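Local coordinates for mandelate racemase/muconate lactonizing protein (Paenibacillus sp., PDB 3V5C) that probably catalyses dehydration of galacturonate or a related sugar acid, as a magnesium-binding member of the enolase superfamily, at residues Ala20-Glu25 with Ile340-Met345; Leu95-Leu100 with Asp285-Gly290; Ala309-Gly314 with Phe334-Asp339; Asn315-Tyr320 with Phe365-Asp370. The protein carries 1 engineered substitution. All coordinates share one frame; numbering follows the deposited sequence. Where two conformers were deposited one is given.

Contact 1 of 4, residues Ala20-Glu25 with Ile340-Met345; sequences AKLTGE and ITIEGM
L22 sets its CB 3.6 Å from CG2 of I342, and the two aliphatic side chains cross at about a right angle. With CG anti to the carbonyl carbon (chi1 -87°), CD2 of L22 extends on to CB of M345; a branched apolar residue suits this buried position. At T23 the side chain turns from the partner and the backbone does the work. T23 O accepts from E343 N at 2.9 Å. T23 N instead reaches E343 O through one water, because here residues 340-345 leave the strand in a type II turn from I342 to M345, where G344 tolerates the positive phi. G24 forms a non-hydrogen-bonded antiparallel pair with I342, and its CA comes within 3.1 Å of T341 O in a CA-H...O contact. A CB would collide with that oxygen, which explains the glycine. E25 then pairs with T341 by two backbone bonds; the one from T341 N to E25 O is almost straight (178°). Both side chains lie on the same exposed face, a fitting place for polar residues. Strand 14-30 thus runs between 340-342 and strand 42-52, where L22 and G24 form backbone hydrogen bonds with V45 and C43. I340 and I342 cover A316 just ahead of helix 317-325, while L22 packs on F369 and on L377 of helix 371-380.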
loop_
_atom_site.group_PDB
_atom_site.type_symbol
_atom_site.label_atom_id
_atom_site.label_comp_id
_atom_site.label_asym_id
_atom_site.label_seq_id
_atom_site.Cartn_x
_atom_site.Cartn_y
_atom_site.Cartn_z
ATOM N N ALA A 20 14.528 15.058 -3.103
ATOM C CA ALA A 20 15.606 14.114 -3.355
ATOM C C ALA A 20 15.058 12.720 -3.555
ATOM O O ALA A 20 13.974 12.395 -3.069
ATOM C CB ALA A 20 16.592 14.116 -2.204
ATOM N N LYS A 21 15.823 11.888 -4.252
ATOM C CA LYS A 21 15.448 10.487 -4.447
ATOM C C LYS A 21 16.344 9.636 -3.568
ATOM O O LYS A 21 17.569 9.714 -3.677
ATOM C CB LYS A 21 15.594 10.097 -5.925
ATOM C CG LYS A 21 15.419 8.611 -6.226
ATOM C CD LYS A 21 15.728 8.293 -7.691
ATOM C CE LYS A 21 14.858 9.101 -8.649
ATOM N NZ LYS A 21 13.429 8.661 -8.621
ATOM N N LEU A 22 15.728 8.875 -2.658
ATOM C CA LEU A 22 16.427 7.953 -1.769
ATOM C C LEU A 22 16.429 6.551 -2.382
ATOM O O LEU A 22 15.516 6.200 -3.126
ATOM C CB LEU A 22 15.739 7.900 -0.397
ATOM C CG LEU A 22 16.158 8.943 0.648
ATOM C CD1 LEU A 22 16.167 10.338 0.089
ATOM C CD2 LEU A 22 15.251 8.837 1.875
ATOM N N THR A 23 17.460 5.770 -2.069
ATOM C CA THR A 23 17.621 4.450 -2.659
ATOM C C THR A 23 17.865 3.410 -1.582
ATOM O O THR A 23 18.440 3.707 -0.539
ATOM C CB THR A 23 18.810 4.440 -3.635
ATOM O OG1 THR A 23 20.003 4.800 -2.936
ATOM C CG2 THR A 23 18.574 5.420 -4.783
ATOM N N GLY A 24 17.438 2.186 -1.851
ATOM C CA GLY A 24 17.720 1.083 -0.959
ATOM C C GLY A 24 17.475 -0.236 -1.658
ATOM O O GLY A 24 17.538 -0.317 -2.887
ATOM N N GLU A 25 17.119 -1.251 -0.880
ATOM C CA GLU A 25 16.957 -2.586 -1.439
ATOM C C GLU A 25 15.926 -3.357 -0.651
ATOM O O GLU A 25 15.807 -3.166 0.566
ATOM C CB GLU A 25 18.282 -3.361 -1.363
ATOM C CG GLU A 25 19.390 -2.868 -2.285
ATOM C CD GLU A 25 20.504 -3.899 -2.440
ATOM O OE1 GLU A 25 20.494 -4.902 -1.693
ATOM O OE2 GLU A 25 21.381 -3.713 -3.312
ATOM N N ILE A 340 11.816 -3.662 3.141
ATOM C CA ILE A 340 12.728 -2.800 2.404
ATOM C C ILE A 340 13.574 -1.963 3.335
ATOM O O ILE A 340 13.103 -1.496 4.368
ATOM C CB ILE A 340 11.944 -1.848 1.477
ATOM C CG1 ILE A 340 11.178 -2.671 0.439
ATOM C CG2 ILE A 340 12.894 -0.883 0.763
ATOM C CD1 ILE A 340 10.095 -1.884 -0.298
ATOM N N THR A 341 14.829 -1.758 2.950
ATOM C CA THR A 341 15.687 -0.856 3.703
ATOM C C THR A 341 16.106 0.271 2.777
ATOM O O THR A 341 16.817 0.055 1.807
ATOM C CB THR A 341 16.923 -1.587 4.284
ATOM O OG1 THR A 341 16.483 -2.523 5.280
ATOM C CG2 THR A 341 17.865 -0.587 4.937
ATOM N N ILE A 342 15.617 1.476 3.065
ATOM C CA ILE A 342 15.996 2.639 2.290
ATOM C C ILE A 342 17.073 3.414 3.047
ATOM O O ILE A 342 16.900 3.740 4.222
ATOM C CB ILE A 342 14.764 3.570 2.070
ATOM C CG1 ILE A 342 13.647 2.838 1.309
ATOM C CG2 ILE A 342 15.169 4.852 1.341
ATOM C CD1 ILE A 342 13.996 2.412 -0.109
ATOM N N GLU A 343 18.172 3.726 2.371
ATOM C CA GLU A 343 19.257 4.467 3.010
ATOM C C GLU A 343 18.794 5.861 3.416
ATOM O O GLU A 343 18.219 6.582 2.612
ATOM C CB GLU A 343 20.476 4.540 2.086
ATOM C CG GLU A 343 21.138 3.186 1.875
ATOM C CD GLU A 343 21.499 2.523 3.188
ATOM O OE1 GLU A 343 22.329 3.096 3.925
ATOM O OE2 GLU A 343 20.937 1.448 3.493
ATOM N N GLY A 344 19.027 6.227 4.673
ATOM C CA GLY A 344 18.604 7.531 5.166
ATOM C C GLY A 344 17.180 7.598 5.702
ATOM O O GLY A 344 16.723 8.662 6.112
ATOM N N MET A 345 16.467 6.484 5.665
ATOM C CA MET A 345 15.074 6.471 6.097
ATOM C C MET A 345 14.885 5.459 7.223
ATOM O O MET A 345 14.634 4.273 6.981
ATOM C CB MET A 345 14.150 6.175 4.905
ATOM C CG MET A 345 12.641 6.314 5.228
ATOM S SD MET A 345 11.606 6.130 3.751
ATOM C CE MET A 345 11.102 4.424 3.891
HETATM O O HOH W 1 19.094 7.135 -0.081
#

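Contact 2 of 4, residues Leu95-Leu100 with Asp285-Gly290; sequences LEYPVL and DIIWPG
Y97 reaches from helix 92-107 to donate its hydroxyl OH to the backbone O of I286 at 2.7 Å. The oxygen lies at the edge of the ring, near its plane, whereas the donor is tilted 32° from the carbonyl plane. CG1 of I286 touches OH of Y97 at 3.4 Å, and CD1 of I287 approaches CE2 of that ring at 4.1 Å. Tyrosine suits the place because it gives a buried carbonyl a donor while packing against two isoleucines; a phenylalanine here would probably leave I286 O without its mate. Beside it, OE1 of E96 lies 3.3 Å from CA of G290, where any CB would clash. CG of E96 stands between the backbone N and the carbonyl carbon (chi1 66°), and the extended chain beyond it carries the carboxylate to the loop. Two waters complete the bridge, one joining OE1 to I287 O, the other OE2 to P289 O. Further out, E96 OE1 and OE2 accept from the backbone N atoms of F291 and T292, in the first turn of helix 291-303. The loop itself is shaped by a cis peptide before P289 and by D285, whose OD2 accepts from I287 N and W288 N in an Asx turn and Asx motif. D285 OD1 bonds H311 ND1. A helix of the N-terminal part thus bonds, through E96, to the first backbone N-H groups of helix 291-303, where G290 holds the N-cap position, and the aspartate and histidine following consecutive barrel strands resemble the His-Asp dyad of mandelate racemase relatives.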
loop_
_atom_site.group_PDB
_atom_site.type_symbol
_atom_site.label_atom_id
_atom_site.label_comp_id
_atom_site.label_asym_id
_atom_site.label_seq_id
_atom_site.Cartn_x
_atom_site.Cartn_y
_atom_site.Cartn_z
ATOM N N LEU A 95 2.714 17.313 -1.816
ATOM C CA LEU A 95 3.044 17.772 -0.471
ATOM C C LEU A 95 2.250 17.202 0.702
ATOM O O LEU A 95 2.550 17.539 1.850
ATOM C CB LEU A 95 2.963 19.313 -0.417
ATOM C CG LEU A 95 3.970 20.128 -1.220
ATOM C CD1 LEU A 95 3.623 21.627 -1.063
ATOM C CD2 LEU A 95 5.384 19.823 -0.772
ATOM N N GLU A 96 1.273 16.339 0.464
ATOM C CA GLU A 96 0.443 15.900 1.588
ATOM C C GLU A 96 1.294 15.201 2.643
ATOM O O GLU A 96 1.073 15.361 3.842
ATOM C CB GLU A 96 -0.705 14.985 1.167
ATOM C CG GLU A 96 -0.299 13.634 0.599
ATOM C CD GLU A 96 -1.501 12.869 0.079
ATOM O OE1 GLU A 96 -1.279 11.870 -0.609
ATOM O OE2 GLU A 96 -2.650 13.273 0.370
ATOM N N TYR A 97 2.258 14.405 2.203
ATOM C CA TYR A 97 3.026 13.654 3.175
ATOM C C TYR A 97 3.980 14.537 3.982
ATOM O O TYR A 97 3.947 14.508 5.206
ATOM C CB TYR A 97 3.708 12.418 2.546
ATOM C CG TYR A 97 2.722 11.301 2.245
ATOM C CD1 TYR A 97 2.057 10.646 3.281
ATOM C CD2 TYR A 97 2.426 10.908 0.935
ATOM C CE1 TYR A 97 1.152 9.634 3.062
ATOM C CE2 TYR A 97 1.517 9.867 0.702
ATOM C CZ TYR A 97 0.872 9.251 1.781
ATOM O OH TYR A 97 -0.025 8.219 1.595
ATOM N N PRO A 98 4.829 15.329 3.308
ATOM C CA PRO A 98 5.620 16.270 4.120
ATOM C C PRO A 98 4.752 17.193 5.002
ATOM O O PRO A 98 5.172 17.528 6.114
ATOM C CB PRO A 98 6.379 17.103 3.074
ATOM C CG PRO A 98 6.338 16.270 1.795
ATOM C CD PRO A 98 5.094 15.435 1.858
ATOM N N VAL A 99 3.587 17.624 4.526
ATOM C CA VAL A 99 2.748 18.502 5.346
ATOM C C VAL A 99 2.159 17.774 6.554
ATOM O O VAL A 99 2.161 18.292 7.685
ATOM C CB VAL A 99 1.637 19.174 4.498
ATOM C CG1 VAL A 99 0.541 19.737 5.388
ATOM C CG2 VAL A 99 2.258 20.275 3.659
ATOM N N LEU A 100 1.687 16.559 6.343
ATOM C CA LEU A 100 1.169 15.794 7.466
ATOM C C LEU A 100 2.280 15.492 8.475
ATOM O O LEU A 100 2.058 15.528 9.686
ATOM C CB LEU A 100 0.478 14.513 6.977
ATOM C CG LEU A 100 -0.884 14.741 6.323
ATOM C CD1 LEU A 100 -1.319 13.488 5.592
ATOM C CD2 LEU A 100 -1.919 15.120 7.363
ATOM N N ASP A 285 -4.037 3.010 -4.838
ATOM C CA ASP A 285 -2.681 3.094 -4.294
ATOM C C ASP A 285 -2.539 4.222 -3.254
ATOM O O ASP A 285 -3.171 5.283 -3.362
ATOM C CB ASP A 285 -1.706 3.274 -5.470
ATOM C CG ASP A 285 -0.240 3.345 -5.047
ATOM O OD1 ASP A 285 0.405 2.274 -4.956
ATOM O OD2 ASP A 285 0.291 4.470 -4.898
ATOM N N ILE A 286 -1.704 3.958 -2.251
ATOM C CA ILE A 286 -1.488 4.846 -1.104
ATOM C C ILE A 286 -0.735 6.139 -1.454
ATOM O O ILE A 286 -0.802 7.124 -0.709
ATOM C CB ILE A 286 -0.779 4.070 0.029
ATOM C CG1 ILE A 286 -0.718 4.888 1.311
ATOM C CG2 ILE A 286 0.633 3.657 -0.404
ATOM C CD1 ILE A 286 -2.068 5.237 1.886
ATOM N N ILE A 287 -0.009 6.134 -2.568
ATOM C CA ILE A 287 0.713 7.312 -3.047
ATOM C C ILE A 287 -0.114 8.057 -4.113
ATOM O O ILE A 287 -0.243 9.283 -4.075
ATOM C CB ILE A 287 2.082 6.944 -3.647
ATOM C CG1 ILE A 287 2.904 6.072 -2.694
ATOM C CG2 ILE A 287 2.867 8.207 -4.032
ATOM C CD1 ILE A 287 3.223 6.729 -1.376
ATOM N N TRP A 288 -0.664 7.311 -5.069
ATOM C CA TRP A 288 -1.528 7.893 -6.096
ATOM C C TRP A 288 -2.800 7.050 -6.177
ATOM O O TRP A 288 -2.758 5.926 -6.673
ATOM C CB TRP A 288 -0.809 7.913 -7.447
ATOM C CG TRP A 288 -1.665 8.402 -8.563
ATOM C CD1 TRP A 288 -1.932 9.706 -8.879
ATOM C CD2 TRP A 288 -2.401 7.601 -9.503
ATOM N NE1 TRP A 288 -2.770 9.764 -9.972
ATOM C CE2 TRP A 288 -3.079 8.488 -10.367
ATOM C CE3 TRP A 288 -2.550 6.219 -9.699
ATOM C CZ2 TRP A 288 -3.892 8.038 -11.414
ATOM C CZ3 TRP A 288 -3.359 5.775 -10.741
ATOM C CH2 TRP A 288 -4.020 6.682 -11.582
ATOM N N PRO A 289 -3.942 7.587 -5.728
ATOM C CA PRO A 289 -4.264 8.997 -5.488
ATOM C C PRO A 289 -3.839 9.574 -4.137
ATOM O O PRO A 289 -3.968 10.790 -3.961
ATOM C CB PRO A 289 -5.785 9.015 -5.581
ATOM C CG PRO A 289 -6.183 7.665 -5.033
ATOM C CD PRO A 289 -5.137 6.729 -5.591
ATOM N N GLY A 290 -3.351 8.756 -3.209
ATOM C CA GLY A 290 -2.804 9.325 -1.988
ATOM C C GLY A 290 -3.628 9.282 -0.713
ATOM O O GLY A 290 -4.740 8.742 -0.662
HETATM O O HOH W 2 -4.429 12.368 -1.679
HETATM O O HOH W 3 0.663 11.157 -2.353
#

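Contact 3 of 4, residues Ala309-Gly314 with Phe334-Asp339; sequences APHCYG and FVEYDD
C312 N makes the direct hydrogen bond of this contact, to OE1 of E336 at 2.9 Å and nearly straight (172°). The donor comes from above the carboxylate, well out of its plane. E336 CG lies anti to its own backbone N (chi1 -180°) and the chain beyond is extended, which sends the carboxylate across the seam; its OE2 is taken by K168 in a salt bridge and by T133. Water-mediated bonds come next. The two segments run nearly parallel, but their backbones are held together by waters: one joins P310 O to E336 N, a second P310 O to F334 O, and a third C312 O to E336 O. Two more serve D338, linking OD1 to the hydroxyl of Y313 and OD2 to G314 N. Van der Waals contacts fill the rest. CE1 of Y313 lies 3.4 Å from OD2 of D338, with ring and carboxylate planes 24° apart, and the charge of that aspartate is met by R26 of strand 14-30. CD2 of H311 passes 3.7 Å from OE1 of E336, its ring perpendicular to the carboxylate, while its ND1 is engaged by D285. The chemistry is that of a wet, polar seam between the loop after strand 307-308 and strand 335-337: buried acids are satisfied by lysine, arginine, backbone N-H and water. The seam lies near the metal site, the side chain of H311 being about 10 Å from the bound magnesium ion, and may border the active site.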
loop_
_atom_site.group_PDB
_atom_site.type_symbol
_atom_site.label_atom_id
_atom_site.label_comp_id
_atom_site.label_asym_id
_atom_site.label_seq_id
_atom_site.Cartn_x
_atom_site.Cartn_y
_atom_site.Cartn_z
ATOM N N ALA A 309 -8.218 -1.566 1.181
ATOM C CA ALA A 309 -6.902 -2.184 1.260
ATOM C C ALA A 309 -5.980 -1.480 0.293
ATOM O O ALA A 309 -5.781 -1.935 -0.825
ATOM C CB ALA A 309 -6.978 -3.683 0.933
ATOM N N PRO A 310 -5.441 -0.333 0.706
ATOM C CA PRO A 310 -4.630 0.497 -0.184
ATOM C C PRO A 310 -3.463 -0.263 -0.765
ATOM O O PRO A 310 -2.716 -0.937 -0.040
ATOM C CB PRO A 310 -4.114 1.602 0.739
ATOM C CG PRO A 310 -5.160 1.693 1.804
ATOM C CD PRO A 310 -5.599 0.270 2.039
ATOM N N HIS A 311 -3.306 -0.178 -2.077
ATOM C CA HIS A 311 -2.167 -0.812 -2.714
ATOM C C HIS A 311 -0.876 -0.110 -2.327
ATOM O O HIS A 311 -0.801 1.123 -2.211
ATOM C CB HIS A 311 -2.347 -0.802 -4.239
ATOM C CG HIS A 311 -1.132 -1.234 -4.994
ATOM N ND1 HIS A 311 -0.117 -0.369 -5.334
ATOM C CD2 HIS A 311 -0.767 -2.450 -5.473
ATOM C CE1 HIS A 311 0.818 -1.027 -5.997
ATOM N NE2 HIS A 311 0.449 -2.290 -6.092
ATOM N N CYS A 312 0.162 -0.895 -2.115
ATOM C CA CYS A 312 1.475 -0.324 -1.941
ATOM C C CYS A 312 2.478 -1.326 -2.453
ATOM O O CYS A 312 2.609 -2.418 -1.912
ATOM C CB CYS A 312 1.760 -0.005 -0.474
ATOM S SG CYS A 312 3.360 0.792 -0.293
ATOM N N TYR A 313 3.171 -0.942 -3.509
ATOM C CA TYR A 313 4.285 -1.712 -4.024
ATOM C C TYR A 313 5.106 -0.780 -4.872
ATOM O O TYR A 313 4.555 0.014 -5.641
ATOM C CB TYR A 313 3.856 -2.935 -4.828
ATOM C CG TYR A 313 5.005 -3.917 -4.968
ATOM C CD1 TYR A 313 5.299 -4.817 -3.958
ATOM C CD2 TYR A 313 5.835 -3.888 -6.086
ATOM C CE1 TYR A 313 6.360 -5.713 -4.081
ATOM C CE2 TYR A 313 6.918 -4.770 -6.215
ATOM C CZ TYR A 313 7.171 -5.674 -5.209
ATOM O OH TYR A 313 8.232 -6.556 -5.310
ATOM N N GLY A 314 6.421 -0.870 -4.727
ATOM C CA GLY A 314 7.327 0.003 -5.454
ATOM C C GLY A 314 7.688 1.246 -4.669
ATOM O O GLY A 314 8.531 2.028 -5.094
ATOM N N PHE A 334 -5.679 -4.378 5.538
ATOM C CA PHE A 334 -4.281 -4.736 5.767
ATOM C C PHE A 334 -3.348 -3.665 5.239
ATOM O O PHE A 334 -3.650 -3.012 4.241
ATOM C CB PHE A 334 -3.889 -5.977 4.960
ATOM C CG PHE A 334 -4.492 -7.260 5.424
ATOM C CD1 PHE A 334 -3.918 -7.966 6.466
ATOM C CD2 PHE A 334 -5.555 -7.819 4.738
ATOM C CE1 PHE A 334 -4.445 -9.165 6.878
ATOM C CE2 PHE A 334 -6.091 -9.026 5.149
ATOM C CZ PHE A 334 -5.527 -9.702 6.214
ATOM N N VAL A 335 -2.191 -3.538 5.875
ATOM C CA VAL A 335 -1.041 -2.876 5.279
ATOM C C VAL A 335 -0.339 -3.885 4.341
ATOM O O VAL A 335 -0.001 -4.993 4.750
ATOM C CB VAL A 335 -0.079 -2.407 6.387
ATOM C CG1 VAL A 335 1.238 -1.913 5.793
ATOM C CG2 VAL A 335 -0.734 -1.306 7.207
ATOM N N GLU A 336 -0.123 -3.500 3.082
ATOM C CA GLU A 336 0.611 -4.342 2.130
ATOM C C GLU A 336 2.112 -4.173 2.382
ATOM O O GLU A 336 2.678 -3.111 2.109
ATOM C CB GLU A 336 0.238 -3.951 0.687
ATOM C CG GLU A 336 0.948 -4.780 -0.354
ATOM C CD GLU A 336 0.367 -4.670 -1.748
ATOM O OE1 GLU A 336 -0.453 -3.760 -2.009
ATOM O OE2 GLU A 336 0.756 -5.503 -2.606
ATOM N N TYR A 337 2.758 -5.222 2.909
ATOM C CA TYR A 337 4.131 -5.112 3.429
ATOM C C TYR A 337 5.197 -5.772 2.550
ATOM O O TYR A 337 5.085 -6.960 2.215
ATOM C CB TYR A 337 4.223 -5.689 4.847
ATOM C CG TYR A 337 5.532 -5.379 5.510
ATOM C CD1 TYR A 337 6.604 -6.266 5.427
ATOM C CD2 TYR A 337 5.724 -4.185 6.194
ATOM C CE1 TYR A 337 7.813 -5.980 6.024
ATOM C CE2 TYR A 337 6.933 -3.891 6.801
ATOM C CZ TYR A 337 7.976 -4.795 6.706
ATOM O OH TYR A 337 9.193 -4.519 7.305
ATOM N N ASP A 338 6.207 -4.977 2.192
ATOM C CA ASP A 338 7.419 -5.420 1.504
ATOM C C ASP A 338 8.581 -5.031 2.426
ATOM O O ASP A 338 8.644 -3.898 2.900
ATOM C CB ASP A 338 7.522 -4.676 0.162
ATOM C CG ASP A 338 8.402 -5.379 -0.863
ATOM O OD1 ASP A 338 8.756 -6.573 -0.676
ATOM O OD2 ASP A 338 8.715 -4.719 -1.887
ATOM N N ASP A 339 9.493 -5.966 2.697
ATOM C CA ASP A 339 10.602 -5.711 3.611
ATOM C C ASP A 339 11.723 -4.962 2.888
ATOM O O ASP A 339 12.469 -5.546 2.106
ATOM C CB ASP A 339 11.132 -7.029 4.170
ATOM C CG ASP A 339 12.168 -6.835 5.257
ATOM O OD1 ASP A 339 12.655 -5.703 5.471
ATOM O OD2 ASP A 339 12.518 -7.836 5.916
HETATM O O HOH W 4 -1.078 -0.934 2.355
HETATM O O HOH W 5 -3.622 -3.128 1.418
HETATM O O HOH W 6 4.499 -2.878 -0.049
HETATM O O HOH W 7 8.684 -8.078 -3.077
HETATM O O HOH W 8 7.753 -2.280 -2.643
#

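Contact 4 of 4, residues Asn315-Tyr320 with Phe365-Asp370; sequences NAYGIY and FGIVFD
Y317 brings its ring edge toward the face of F365, with planes at 67° and centroids 5.9 Å apart. The hydroxyl is the leading atom, OH of Y317 lying 3.2 Å from CD2 of F365. Close by, CD1 of I367 fits between two aromatic side chains, 3.7 Å from CE2 of Y317 and 3.8 Å from CB of Y320; the slim CG1-CD1 arm of a beta-branched isoleucine suits such a slot. Y317 CG is anti to the backbone N (chi1 -175°), which swings the ring off the helix start toward these partners. An alanine in its place is likely to open a gap between F365 and I367 and to leave the F365 ring without its edge-on neighbour. The contact with F369 is looser, its CZ meeting CE2 of Y317 edge to edge at 4.0 Å. No hydrogen bond crosses the contact. Its polar residues stand at the margins, partly exposed: N315 OD1 accepts a weak bond from Y317 N ahead of the helix, and D370 caps helix 371-380 at L373 N. V368, in the short strand, is exposed. The first turn of helix 317-325 is therefore tied to residues 365-369. M345 of strand 345-346 lies against I367, F369 and Y320, Y58 stacks on F369, H324 of the same helix meets F365 edge-to-face, and V45 of strand 42-52 and Y97 of helix 92-107 close round Y317.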
loop_
_atom_site.group_PDB
_atom_site.type_symbol
_atom_site.label_atom_id
_atom_site.label_comp_id
_atom_site.label_asym_id
_atom_site.label_seq_id
_atom_site.Cartn_x
_atom_site.Cartn_y
_atom_site.Cartn_z
ATOM N N ASN A 315 7.067 1.413 -3.512
ATOM C CA ASN A 315 7.373 2.572 -2.685
ATOM C C ASN A 315 7.304 2.227 -1.204
ATOM O O ASN A 315 6.213 2.066 -0.620
ATOM C CB ASN A 315 6.428 3.731 -3.029
ATOM C CG ASN A 315 6.833 5.022 -2.371
ATOM O OD1 ASN A 315 7.335 5.038 -1.234
ATOM N ND2 ASN A 315 6.610 6.136 -3.078
ATOM N N ALA A 316 8.474 2.081 -0.587
ATOM C CA ALA A 316 8.549 1.654 0.798
ATOM C C ALA A 316 7.808 2.611 1.714
ATOM O O ALA A 316 7.199 2.186 2.694
ATOM C CB ALA A 316 10.001 1.496 1.247
ATOM N N TYR A 317 7.835 3.896 1.380
ATOM C CA TYR A 317 7.236 4.891 2.267
ATOM C C TYR A 317 5.745 4.632 2.455
ATOM O O TYR A 317 5.190 4.878 3.519
ATOM C CB TYR A 317 7.450 6.293 1.704
ATOM C CG TYR A 317 6.974 7.394 2.623
ATOM C CD1 TYR A 317 5.673 7.880 2.542
ATOM C CD2 TYR A 317 7.826 7.923 3.589
ATOM C CE1 TYR A 317 5.243 8.890 3.382
ATOM C CE2 TYR A 317 7.399 8.946 4.457
ATOM C CZ TYR A 317 6.103 9.412 4.332
ATOM O OH TYR A 317 5.660 10.411 5.161
ATOM N N GLY A 318 5.092 4.124 1.411
ATOM C CA GLY A 318 3.660 3.879 1.460
ATOM C C GLY A 318 3.221 2.870 2.500
ATOM O O GLY A 318 2.069 2.883 2.929
ATOM N N ILE A 319 4.125 1.972 2.895
ATOM C CA ILE A 319 3.815 1.016 3.938
ATOM C C ILE A 319 3.439 1.720 5.236
ATOM O O ILE A 319 2.415 1.397 5.870
ATOM C CB ILE A 319 5.030 0.105 4.169
ATOM C CG1 ILE A 319 5.314 -0.688 2.891
ATOM C CG2 ILE A 319 4.799 -0.806 5.387
ATOM C CD1 ILE A 319 6.645 -1.462 2.975
ATOM N N TYR A 320 4.272 2.682 5.626
ATOM C CA TYR A 320 4.135 3.374 6.902
ATOM C C TYR A 320 2.933 4.315 6.847
ATOM O O TYR A 320 2.145 4.398 7.790
ATOM C CB TYR A 320 5.476 4.061 7.256
ATOM C CG TYR A 320 6.578 3.039 7.057
ATOM C CD1 TYR A 320 6.745 2.003 7.971
ATOM C CD2 TYR A 320 7.359 3.033 5.909
ATOM C CE1 TYR A 320 7.689 1.006 7.760
ATOM C CE2 TYR A 320 8.319 2.051 5.698
ATOM C CZ TYR A 320 8.479 1.039 6.631
ATOM O OH TYR A 320 9.416 0.034 6.426
ATOM N N PHE A 365 4.928 10.830 10.941
ATOM C CA PHE A 365 4.856 9.437 10.505
ATOM C C PHE A 365 5.855 8.537 11.228
ATOM O O PHE A 365 5.978 7.369 10.896
ATOM C CB PHE A 365 4.997 9.299 8.976
ATOM C CG PHE A 365 3.801 9.810 8.205
ATOM C CD1 PHE A 365 2.650 9.033 8.071
ATOM C CD2 PHE A 365 3.826 11.071 7.641
ATOM C CE1 PHE A 365 1.539 9.503 7.361
ATOM C CE2 PHE A 365 2.736 11.555 6.926
ATOM C CZ PHE A 365 1.576 10.767 6.795
ATOM N N GLY A 366 6.541 9.067 12.236
ATOM C CA GLY A 366 7.404 8.224 13.051
ATOM C C GLY A 366 8.645 7.715 12.336
ATOM O O GLY A 366 9.331 6.830 12.830
ATOM N N ILE A 367 8.931 8.277 11.172
ATOM C CA ILE A 367 10.115 7.919 10.400
ATOM C C ILE A 367 11.184 8.991 10.586
ATOM O O ILE A 367 10.905 10.179 10.447
ATOM C CB ILE A 367 9.770 7.824 8.908
ATOM C CG1 ILE A 367 8.712 6.748 8.692
ATOM C CG2 ILE A 367 11.030 7.586 8.076
ATOM C CD1 ILE A 367 8.176 6.687 7.257
ATOM N N VAL A 368 12.410 8.583 10.925
ATOM C CA VAL A 368 13.459 9.563 11.143
ATOM C C VAL A 368 14.399 9.589 9.943
ATOM O O VAL A 368 15.091 8.608 9.655
ATOM C CB VAL A 368 14.249 9.272 12.453
ATOM C CG1 VAL A 368 15.345 10.328 12.658
ATOM C CG2 VAL A 368 13.288 9.240 13.616
ATOM N N PHE A 369 14.397 10.705 9.221
ATOM C CA PHE A 369 15.282 10.855 8.070
ATOM C C PHE A 369 16.649 11.383 8.471
ATOM O O PHE A 369 16.785 12.148 9.429
ATOM C CB PHE A 369 14.639 11.731 6.987
ATOM C CG PHE A 369 13.478 11.069 6.305
ATOM C CD1 PHE A 369 13.631 10.437 5.081
ATOM C CD2 PHE A 369 12.228 11.052 6.907
ATOM C CE1 PHE A 369 12.554 9.796 4.457
ATOM C CE2 PHE A 369 11.134 10.422 6.281
ATOM C CZ PHE A 369 11.309 9.783 5.062
ATOM N N ASP A 370 17.660 10.931 7.740
ATOM C CA ASP A 370 19.035 11.369 7.932
ATOM C C ASP A 370 19.153 12.714 7.247
ATOM O O ASP A 370 19.256 12.790 6.031
ATOM C CB ASP A 370 19.988 10.340 7.315
ATOM C CG ASP A 370 21.450 10.699 7.508
ATOM O OD1 ASP A 370 21.751 11.900 7.658
ATOM O OD2 ASP A 370 22.290 9.768 7.507
#

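In the fold
From the N terminus, strand 14-30 waits more than 300 residues for 340-345, so contact 1 closes the loop in which contacts 2 and 3 are nested. Contact 2 closes first, tying helix 92-107 of the N-terminal part to the loop before helix 291-303. Contact 3 opens only afterwards and joins the loop beyond strand 307-308 to strand 335-337; the two touch through I286 and C312. Contact 4 starts immediately after 309-314 and ends at 365-370, crossing both contact 3 and contact 1. G344 O lies 2.9 Å from D370 N, a probable hydrogen bond between contacts 1 and 4. Together the four contacts fasten the barrel's last strands and helices to the N-terminal sheet and helix.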